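Local structure of putative PAS/PAC sensor protein (Nakamurella multipartita DSM 44233, 6HMJ) at residues S246-V251 with P266-L271; G212-V217 with D308-L313; A241-S246 with L261-P266. The protein is a blue-light receptor of the light-oxygen-voltage type that carries flavin mononucleotide and mediates RNA binding and translational regulation. One frame throughout, in Å; residues are numbered along the deposited sequence.

Contact 1 of 3, residues S246-V251 with P266-L271; sequences SVAITV and PAFERL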
loop_
_atom_site.group_PDB
_atom_site.type_symbol
_atom_site.label_atom_id
_atom_site.label_comp_id
_atom_site.label_asym_id
_atom_site.label_seq_id
_atom_site.Cartn_x
_atom_site.Cartn_y
_atom_site.Cartn_z
ATOM N N SER A 246 -2.651 -34.723 -7.358
ATOM C CA SER A 246 -2.855 -33.325 -7.716
ATOM C C SER A 246 -1.668 -32.696 -8.434
ATOM O O SER A 246 -1.813 -31.588 -8.962
ATOM C CB SER A 246 -3.164 -32.501 -6.465
ATOM O OG SER A 246 -2.163 -32.672 -5.479
ATOM N N VAL A 247 -0.517 -33.358 -8.478
ATOM C CA VAL A 247 0.654 -32.818 -9.154
ATOM C C VAL A 247 0.893 -33.619 -10.429
ATOM O O VAL A 247 0.473 -34.773 -10.563
ATOM C CB VAL A 247 1.911 -32.824 -8.255
ATOM C CG1 VAL A 247 1.701 -31.929 -7.050
ATOM C CG2 VAL A 247 2.267 -34.238 -7.815
ATOM N N ALA A 248 1.592 -32.993 -11.371
ATOM C CA ALA A 248 1.747 -33.576 -12.695
ATOM C C ALA A 248 2.708 -34.753 -12.655
ATOM O O ALA A 248 3.745 -34.709 -11.988
ATOM C CB ALA A 248 2.250 -32.526 -13.686
ATOM N N ILE A 249 2.352 -35.813 -13.378
ATOM C CA ILE A 249 3.192 -36.995 -13.521
ATOM C C ILE A 249 3.260 -37.348 -15.001
ATOM O O ILE A 249 2.228 -37.400 -15.680
ATOM C CB ILE A 249 2.646 -38.182 -12.702
ATOM C CG1 ILE A 249 2.508 -37.783 -11.229
ATOM C CG2 ILE A 249 3.555 -39.407 -12.861
ATOM C CD1 ILE A 249 1.898 -38.854 -10.353
ATOM N N THR A 250 4.473 -37.575 -15.498
ATOM C CA THR A 250 4.681 -37.964 -16.884
ATOM C C THR A 250 5.740 -39.057 -16.942
ATOM O O THR A 250 6.634 -39.125 -16.092
ATOM C CB THR A 250 5.108 -36.772 -17.752
ATOM O OG1 THR A 250 6.263 -36.150 -17.177
ATOM C CG2 THR A 250 3.981 -35.756 -17.851
ATOM N N VAL A 251 5.627 -39.913 -17.951
ATOM C CA VAL A 251 6.594 -40.977 -18.191
ATOM C C VAL A 251 7.028 -40.917 -19.648
ATOM O O VAL A 251 6.189 -40.778 -20.547
ATOM C CB VAL A 251 6.023 -42.369 -17.857
ATOM C CG1 VAL A 251 7.096 -43.436 -18.034
ATOM C CG2 VAL A 251 5.462 -42.394 -16.440
ATOM N N PRO A 266 -3.937 -36.334 -15.512
ATOM C CA PRO A 266 -4.733 -35.106 -15.687
ATOM C C PRO A 266 -4.120 -33.875 -15.040
ATOM O O PRO A 266 -4.314 -32.763 -15.551
ATOM C CB PRO A 266 -6.079 -35.468 -15.041
ATOM C CG PRO A 266 -6.147 -36.955 -15.114
ATOM C CD PRO A 266 -4.733 -37.431 -14.936
ATOM N N ALA A 267 -3.396 -34.025 -13.927
ATOM C CA ALA A 267 -2.738 -32.872 -13.324
ATOM C C ALA A 267 -1.776 -32.226 -14.310
ATOM O O ALA A 267 -1.626 -30.998 -14.335
ATOM C CB ALA A 267 -2.000 -33.288 -12.052
ATOM N N PHE A 268 -1.117 -33.040 -15.134
ATOM C CA PHE A 268 -0.297 -32.499 -16.210
ATOM C C PHE A 268 -1.161 -31.775 -17.234
ATOM O O PHE A 268 -0.773 -30.720 -17.749
ATOM C CB PHE A 268 0.502 -33.624 -16.869
ATOM C CG PHE A 268 1.372 -33.170 -18.001
ATOM C CD1 PHE A 268 0.898 -33.181 -19.302
ATOM C CD2 PHE A 268 2.669 -32.743 -17.768
ATOM C CE1 PHE A 268 1.696 -32.769 -20.349
ATOM C CE2 PHE A 268 3.472 -32.331 -18.809
ATOM C CZ PHE A 268 2.983 -32.344 -20.105
ATOM N N GLU A 269 -2.345 -32.319 -17.530
ATOM C CA GLU A 269 -3.231 -31.671 -18.490
ATOM C C GLU A 269 -3.679 -30.305 -17.989
ATOM O O GLU A 269 -3.694 -29.332 -18.752
ATOM C CB GLU A 269 -4.436 -32.567 -18.775
ATOM C CG GLU A 269 -4.065 -33.954 -19.308
ATOM C CD GLU A 269 -5.275 -34.785 -19.705
ATOM O OE1 GLU A 269 -6.376 -34.215 -19.853
ATOM O OE2 GLU A 269 -5.118 -36.012 -19.883
ATOM N N ARG A 270 -4.040 -30.206 -16.706
ATOM C CA ARG A 270 -4.406 -28.910 -16.145
ATOM C C ARG A 270 -3.223 -27.951 -16.157
ATOM O O ARG A 270 -3.375 -26.768 -16.483
ATOM C CB ARG A 270 -4.952 -29.070 -14.724
ATOM C CG ARG A 270 -6.351 -29.663 -14.656
ATOM C CD ARG A 270 -6.857 -29.764 -13.220
ATOM N NE ARG A 270 -7.061 -31.147 -12.795
ATOM C CZ ARG A 270 -6.265 -31.818 -11.961
ATOM N NH1 ARG A 270 -5.185 -31.247 -11.439
ATOM N NH2 ARG A 270 -6.553 -33.074 -11.648
ATOM N N LEU A 271 -2.035 -28.441 -15.796
ATOM C CA LEU A 271 -0.872 -27.566 -15.689
ATOM C C LEU A 271 -0.506 -26.963 -17.038
ATOM O O LEU A 271 -0.230 -25.763 -17.135
ATOM C CB LEU A 271 0.312 -28.354 -15.128
ATOM C CG LEU A 271 1.686 -27.683 -15.127
ATOM C CD1 LEU A 271 1.701 -26.520 -14.154
ATOM C CD2 LEU A 271 2.776 -28.692 -14.794
#

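Contact 2 of 3, residues G212-V217 with D308-L313; sequences GWTVPV and DAVTTL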
loop_
_atom_site.group_PDB
_atom_site.type_symbol
_atom_site.label_atom_id
_atom_site.label_comp_id
_atom_site.label_asym_id
_atom_site.label_seq_id
_atom_site.Cartn_x
_atom_site.Cartn_y
_atom_site.Cartn_z
ATOM N N GLY A 212 17.249 -20.629 -16.105
ATOM C CA GLY A 212 17.050 -21.625 -15.062
ATOM C C GLY A 212 18.329 -22.373 -14.750
ATOM O O GLY A 212 19.421 -21.796 -14.749
ATOM N N TRP A 213 18.196 -23.670 -14.492
ATOM C CA TRP A 213 19.337 -24.487 -14.091
ATOM C C TRP A 213 18.933 -25.960 -14.111
ATOM O O TRP A 213 17.770 -26.308 -14.343
ATOM C CB TRP A 213 19.850 -24.080 -12.707
ATOM C CG TRP A 213 18.764 -23.758 -11.717
ATOM C CD1 TRP A 213 18.354 -22.517 -11.329
ATOM C CD2 TRP A 213 17.950 -24.694 -10.995
ATOM N NE1 TRP A 213 17.337 -22.619 -10.408
ATOM C CE2 TRP A 213 17.071 -23.945 -10.187
ATOM C CE3 TRP A 213 17.880 -26.090 -10.952
ATOM C CZ2 TRP A 213 16.134 -24.543 -9.346
ATOM C CZ3 TRP A 213 16.945 -26.683 -10.113
ATOM C CH2 TRP A 213 16.086 -25.909 -9.325
ATOM N N THR A 214 19.920 -26.820 -13.863
ATOM C CA THR A 214 19.732 -28.259 -13.731
ATOM C C THR A 214 20.723 -28.748 -12.682
ATOM O O THR A 214 21.914 -28.432 -12.768
ATOM C CB THR A 214 19.963 -28.985 -15.065
ATOM O OG1 THR A 214 18.984 -28.568 -16.026
ATOM C CG2 THR A 214 19.878 -30.493 -14.887
ATOM N N VAL A 215 20.239 -29.503 -11.700
ATOM C CA VAL A 215 21.081 -29.960 -10.594
ATOM C C VAL A 215 20.787 -31.421 -10.299
ATOM O O VAL A 215 19.703 -31.932 -10.611
ATOM C CB VAL A 215 20.863 -29.121 -9.320
ATOM C CG1 VAL A 215 21.145 -27.655 -9.593
ATOM C CG2 VAL A 215 19.445 -29.312 -8.793
ATOM N N PRO A 216 21.734 -32.115 -9.678
ATOM C CA PRO A 216 21.528 -33.519 -9.309
ATOM C C PRO A 216 20.662 -33.618 -8.057
ATOM O O PRO A 216 20.255 -32.616 -7.471
ATOM C CB PRO A 216 22.949 -34.028 -9.066
ATOM C CG PRO A 216 23.693 -32.832 -8.606
ATOM C CD PRO A 216 23.091 -31.652 -9.331
ATOM N N VAL A 217 20.388 -34.853 -7.649
ATOM C CA VAL A 217 19.545 -35.132 -6.492
ATOM C C VAL A 217 20.421 -35.696 -5.383
ATOM O O VAL A 217 21.189 -36.640 -5.606
ATOM C CB VAL A 217 18.412 -36.110 -6.848
ATOM C CG1 VAL A 217 17.651 -36.524 -5.599
ATOM C CG2 VAL A 217 17.476 -35.483 -7.864
ATOM N N ASP A 308 21.065 -40.191 -14.783
ATOM C CA ASP A 308 21.123 -39.445 -13.539
ATOM C C ASP A 308 19.732 -38.983 -13.112
ATOM O O ASP A 308 18.818 -38.826 -13.925
ATOM C CB ASP A 308 22.043 -38.231 -13.684
ATOM C CG ASP A 308 23.476 -38.617 -13.988
ATOM O OD1 ASP A 308 23.860 -39.769 -13.695
ATOM O OD2 ASP A 308 24.219 -37.765 -14.517
ATOM N N ALA A 309 19.585 -38.760 -11.810
ATOM C CA ALA A 309 18.413 -38.101 -11.250
ATOM C C ALA A 309 18.750 -36.628 -11.061
ATOM O O ALA A 309 19.741 -36.296 -10.401
ATOM C CB ALA A 309 18.003 -38.738 -9.924
ATOM N N VAL A 310 17.938 -35.746 -11.647
ATOM C CA VAL A 310 18.198 -34.315 -11.611
ATOM C C VAL A 310 16.888 -33.562 -11.440
ATOM O O VAL A 310 15.810 -34.053 -11.777
ATOM C CB VAL A 310 18.913 -33.815 -12.890
ATOM C CG1 VAL A 310 20.225 -34.550 -13.094
ATOM C CG2 VAL A 310 18.005 -33.975 -14.107
ATOM N N THR A 311 17.003 -32.350 -10.906
ATOM C CA THR A 311 15.902 -31.401 -10.848
ATOM C C THR A 311 16.251 -30.221 -11.744
ATOM O O THR A 311 17.371 -29.704 -11.686
ATOM C CB THR A 311 15.649 -30.925 -9.418
ATOM O OG1 THR A 311 15.325 -32.049 -8.588
ATOM C CG2 THR A 311 14.498 -29.926 -9.387
ATOM N N THR A 312 15.297 -29.803 -12.571
ATOM C CA THR A 312 15.528 -28.746 -13.544
ATOM C C THR A 312 14.493 -27.649 -13.363
ATOM O O THR A 312 13.295 -27.930 -13.264
ATOM C CB THR A 312 15.468 -29.291 -14.974
ATOM O OG1 THR A 312 16.656 -30.045 -15.246
ATOM C CG2 THR A 312 15.340 -28.160 -15.989
ATOM N N LEU A 313 14.961 -26.407 -13.315
ATOM C CA LEU A 313 14.100 -25.235 -13.395
ATOM C C LEU A 313 14.223 -24.659 -14.799
ATOM O O LEU A 313 15.337 -24.457 -15.295
ATOM C CB LEU A 313 14.487 -24.192 -12.347
ATOM C CG LEU A 313 13.653 -22.911 -12.324
ATOM C CD1 LEU A 313 12.199 -23.223 -11.985
ATOM C CD2 LEU A 313 14.232 -21.902 -11.341
#

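Contact 3 of 3, residues A241-S246 with L261-P266; sequences AAHDAS and LVYANP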
loop_
_atom_site.group_PDB
_atom_site.type_symbol
_atom_site.label_atom_id
_atom_site.label_comp_id
_atom_site.label_asym_id
_atom_site.label_seq_id
_atom_site.Cartn_x
_atom_site.Cartn_y
_atom_site.Cartn_z
ATOM N N ALA A 241 -3.587 -44.131 -8.292
ATOM C CA ALA A 241 -2.898 -43.110 -7.511
ATOM C C ALA A 241 -2.321 -42.029 -8.414
ATOM O O ALA A 241 -2.586 -40.836 -8.223
ATOM C CB ALA A 241 -1.794 -43.751 -6.668
ATOM N N ALA A 242 -1.531 -42.428 -9.411
ATOM C CA ALA A 242 -0.962 -41.456 -10.335
ATOM C C ALA A 242 -2.044 -40.687 -11.082
ATOM O O ALA A 242 -1.841 -39.522 -11.444
ATOM C CB ALA A 242 -0.035 -42.158 -11.325
ATOM N N HIS A 243 -3.203 -41.305 -11.302
ATOM C CA HIS A 243 -4.263 -40.635 -12.047
ATOM C C HIS A 243 -4.874 -39.489 -11.249
ATOM O O HIS A 243 -5.142 -38.416 -11.802
ATOM C CB HIS A 243 -5.336 -41.649 -12.440
ATOM C CG HIS A 243 -6.328 -41.126 -13.428
ATOM N ND1 HIS A 243 -6.037 -40.986 -14.768
ATOM C CD2 HIS A 243 -7.612 -40.721 -13.277
ATOM C CE1 HIS A 243 -7.096 -40.508 -15.399
ATOM N NE2 HIS A 243 -8.066 -40.340 -14.517
ATOM N N ASP A 244 -5.104 -39.693 -9.952
ATOM C CA ASP A 244 -5.798 -38.712 -9.126
ATOM C C ASP A 244 -4.862 -37.762 -8.387
ATOM O O ASP A 244 -5.341 -36.794 -7.787
ATOM C CB ASP A 244 -6.696 -39.432 -8.117
ATOM C CG ASP A 244 -7.837 -40.174 -8.783
ATOM O OD1 ASP A 244 -7.986 -40.047 -10.016
ATOM O OD2 ASP A 244 -8.586 -40.883 -8.077
ATOM N N ALA A 245 -3.553 -38.004 -8.411
ATOM C CA ALA A 245 -2.621 -37.123 -7.721
ATOM C C ALA A 245 -2.745 -35.704 -8.261
ATOM O O ALA A 245 -2.917 -35.494 -9.465
ATOM C CB ALA A 245 -1.188 -37.626 -7.882
ATOM N N SER A 246 -2.651 -34.723 -7.358
ATOM C CA SER A 246 -2.855 -33.325 -7.716
ATOM C C SER A 246 -1.668 -32.696 -8.434
ATOM O O SER A 246 -1.813 -31.588 -8.962
ATOM C CB SER A 246 -3.164 -32.501 -6.465
ATOM O OG SER A 246 -2.163 -32.672 -5.479
ATOM N N LEU A 261 6.741 -39.332 -24.956
ATOM C CA LEU A 261 5.867 -39.446 -23.799
ATOM C C LEU A 261 4.977 -40.670 -23.960
ATOM O O LEU A 261 4.364 -40.866 -25.015
ATOM C CB LEU A 261 4.998 -38.199 -23.645
ATOM C CG LEU A 261 5.516 -37.004 -22.845
ATOM C CD1 LEU A 261 4.471 -35.900 -22.856
ATOM C CD2 LEU A 261 5.859 -37.397 -21.417
ATOM N N VAL A 262 4.903 -41.486 -22.913
ATOM C CA VAL A 262 4.026 -42.652 -22.899
ATOM C C VAL A 262 2.986 -42.593 -21.791
ATOM O O VAL A 262 2.102 -43.460 -21.751
ATOM C CB VAL A 262 4.832 -43.966 -22.805
ATOM C CG1 VAL A 262 5.721 -44.122 -24.027
ATOM C CG2 VAL A 262 5.674 -44.002 -21.542
ATOM N N TYR A 263 3.054 -41.605 -20.898
ATOM C CA TYR A 263 2.018 -41.399 -19.897
ATOM C C TYR A 263 2.003 -39.941 -19.456
ATOM O O TYR A 263 3.048 -39.291 -19.370
ATOM C CB TYR A 263 2.206 -42.292 -18.666
ATOM C CG TYR A 263 1.173 -42.008 -17.600
ATOM C CD1 TYR A 263 -0.120 -42.501 -17.711
ATOM C CD2 TYR A 263 1.482 -41.225 -16.497
ATOM C CE1 TYR A 263 -1.072 -42.231 -16.748
ATOM C CE2 TYR A 263 0.538 -40.951 -15.528
ATOM C CZ TYR A 263 -0.736 -41.453 -15.656
ATOM O OH TYR A 263 -1.676 -41.179 -14.688
ATOM N N ALA A 264 0.802 -39.446 -19.162
ATOM C CA ALA A 264 0.625 -38.101 -18.618
ATOM C C ALA A 264 -0.720 -38.052 -17.909
ATOM O O ALA A 264 -1.750 -38.361 -18.519
ATOM C CB ALA A 264 0.698 -37.045 -19.721
ATOM N N ASN A 265 -0.717 -37.674 -16.638
ATOM C CA ASN A 265 -1.927 -37.689 -15.823
ATOM C C ASN A 265 -2.681 -36.376 -15.965
ATOM O O ASN A 265 -2.156 -35.384 -16.477
ATOM C CB ASN A 265 -1.559 -37.964 -14.366
ATOM C CG ASN A 265 -0.787 -36.820 -13.727
ATOM O OD1 ASN A 265 -0.383 -35.874 -14.398
ATOM N ND2 ASN A 265 -0.569 -36.915 -12.420
ATOM N N PRO A 266 -3.937 -36.334 -15.512
ATOM C CA PRO A 266 -4.733 -35.106 -15.687
ATOM C C PRO A 266 -4.120 -33.875 -15.040
ATOM O O PRO A 266 -4.314 -32.763 -15.551
ATOM C CB PRO A 266 -6.079 -35.468 -15.041
ATOM C CG PRO A 266 -6.147 -36.955 -15.114
ATOM C CD PRO A 266 -4.733 -37.431 -14.936
#

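Contact 1 of 3, residues S246-V251 with P266-L271
T250 lays its methyl group over one face of the F268 ring, and this is the closely packed end of the contact. CG2 lies 3.7 Å from the ring centroid and 28° off the ring normal, a CH-pi contact displaced toward CD2 and CE2. In T250, OG1 sits between the backbone N and the carbonyl carbon (chi1 55°), and CG2, anti to the carbonyl carbon and beside the backbone N, is thereby aimed at the ring; in F268, CG is anti to the backbone N (chi1 179°), which turns the ring to meet T250, the two side chains crossing at about a right angle. The T250 OG1 is engaged elsewhere, bonded to Q347 NE2 and G345 O. A248 CB lies at the edge of the same ring, 4.1 Å from F268 CD2; it also packs 3.8 Å from F268 CB and 4.0 Å from L271 CD2. A267 CB rests against the backbone of V247.

Toward S246 the fit loosens. R270 bends at chi3, and its NH1 comes no nearer than 4.2 Å to S246 O; R270 itself is exposed, while S246 also meets L348 of the second subunit. No hydrogen bond joins the two segments directly. The whole is a short helix packed by its first turns on the chain entering strand 250-253, as in the PAS fold, with T250 touching the flavin in the FMN pocket.

Contact 2 of 3, residues G212-V217 with D308-L313
W213 covers L313 with its indole, and the ring face is the evidence: L313 CB lies 3.5 Å from the centroid of the six-membered ring, 19° off its normal, with CD2 reaching the NE1 side. A chi1 of 40° sets CG of W213 between the backbone N and the carbonyl carbon, bringing the indole back across the neighbouring strand, where its edge meets T311 O and CZ3 comes near T311 CG2. With the indole cut back to an alanine, L313 would probably lose its flat cover and T311 CG2 its neighbour CZ3.

Beneath these side chains four backbone bonds fix the register. W213 N gives to L313 O at 3.1 Å, and W213 O accepts from L313 N at 3.0 Å. Two residues further along, V215 N reaches T311 O at 2.9 Å and T311 N reaches V215 O at 2.7 Å. Between them T214 and T312 form a non-hydrogen-bonded pair, which their hydroxyls bridge, OG1 to OG1, at 2.9 Å.

A second shell holds both faces. T214, V310 and T312 lean on helix 294-305 through A299, I300 and A303, and G212 N is bonded to E296 OE2 of helix 294-305. W213 and T311, by contrast, pack on E327 of strand 323-334. With an axis angle of 164°, strand 213-216 runs antiparallel to strand 310-313 as an additional edge strand, extending the antiparallel sheet of the PAS fold, whose core binds FMN.

Contact 3 of 3, residues A241-S246 with L261-P266
N265 reaches A242 with the one hydrogen bond that spans the two segments. Its ND2 stands 3.1 Å from A242 O; the N-H...O angle of 162° makes the bond nearly straight, and A242 O also lies in the plane of the N265 amide. A chi1 of 68° places CG between the backbone N and the carbonyl carbon and swings the amide toward the last turn of helix 234-244. Both ends of that amide have further partners: ND2 also bonds V247 O, while OD1 takes I249 N and F268 N, the latter as the N-cap of the helix that starts at P266. With four polar partners, the buried amide has little scope to turn.

A CH-pi contact comes next. P266 brings CG over one face of the H243 imidazole, 4.0 Å from the centroid and 23° off the normal, offset toward the rim and nearest CE1. The CD of the same proline lies beside H243 O.

Van der Waals packing supplies the rest. Y263 extends its phenol so that OH ends at the edge of the H243 ring, 3.6 Å from A242 O and 3.9 Å from A242 CB.

Outside the two segments, Y263 also packs on I229 of the second subunit, and V262 and Y263 together face V251, a classic beta bulge in an edge strand of the sheet within this chain. Through N265, P266 and Y263 the end of helix 234-244 is thus joined to strand 261-264 and to the start of helix 266-272, combining an asparagine N-cap with a bulged strand of the PAS fold.

In the fold
Past the N-terminal sheet and the helices up to residue 202, the chain forms strand 213-216, which pairs only with the much later strand 310-317, so contact 2 closes the longest loop of the three. Contacts 1 and 3 are nested within it and cross, their segments alternating along the chain. Sharing S246 and P266, with centres 5 Å apart, they tie together helix 234-244, strands 250-253 and 261-264 and helix 266-272, and both touch the second subunit. Contact 2, about 19 and 21 Å between centres from contacts 1 and 3, binds the opposite edge of the same six-stranded antiparallel sheet, strands 213-216 and 261-264 being its outermost members within this chain.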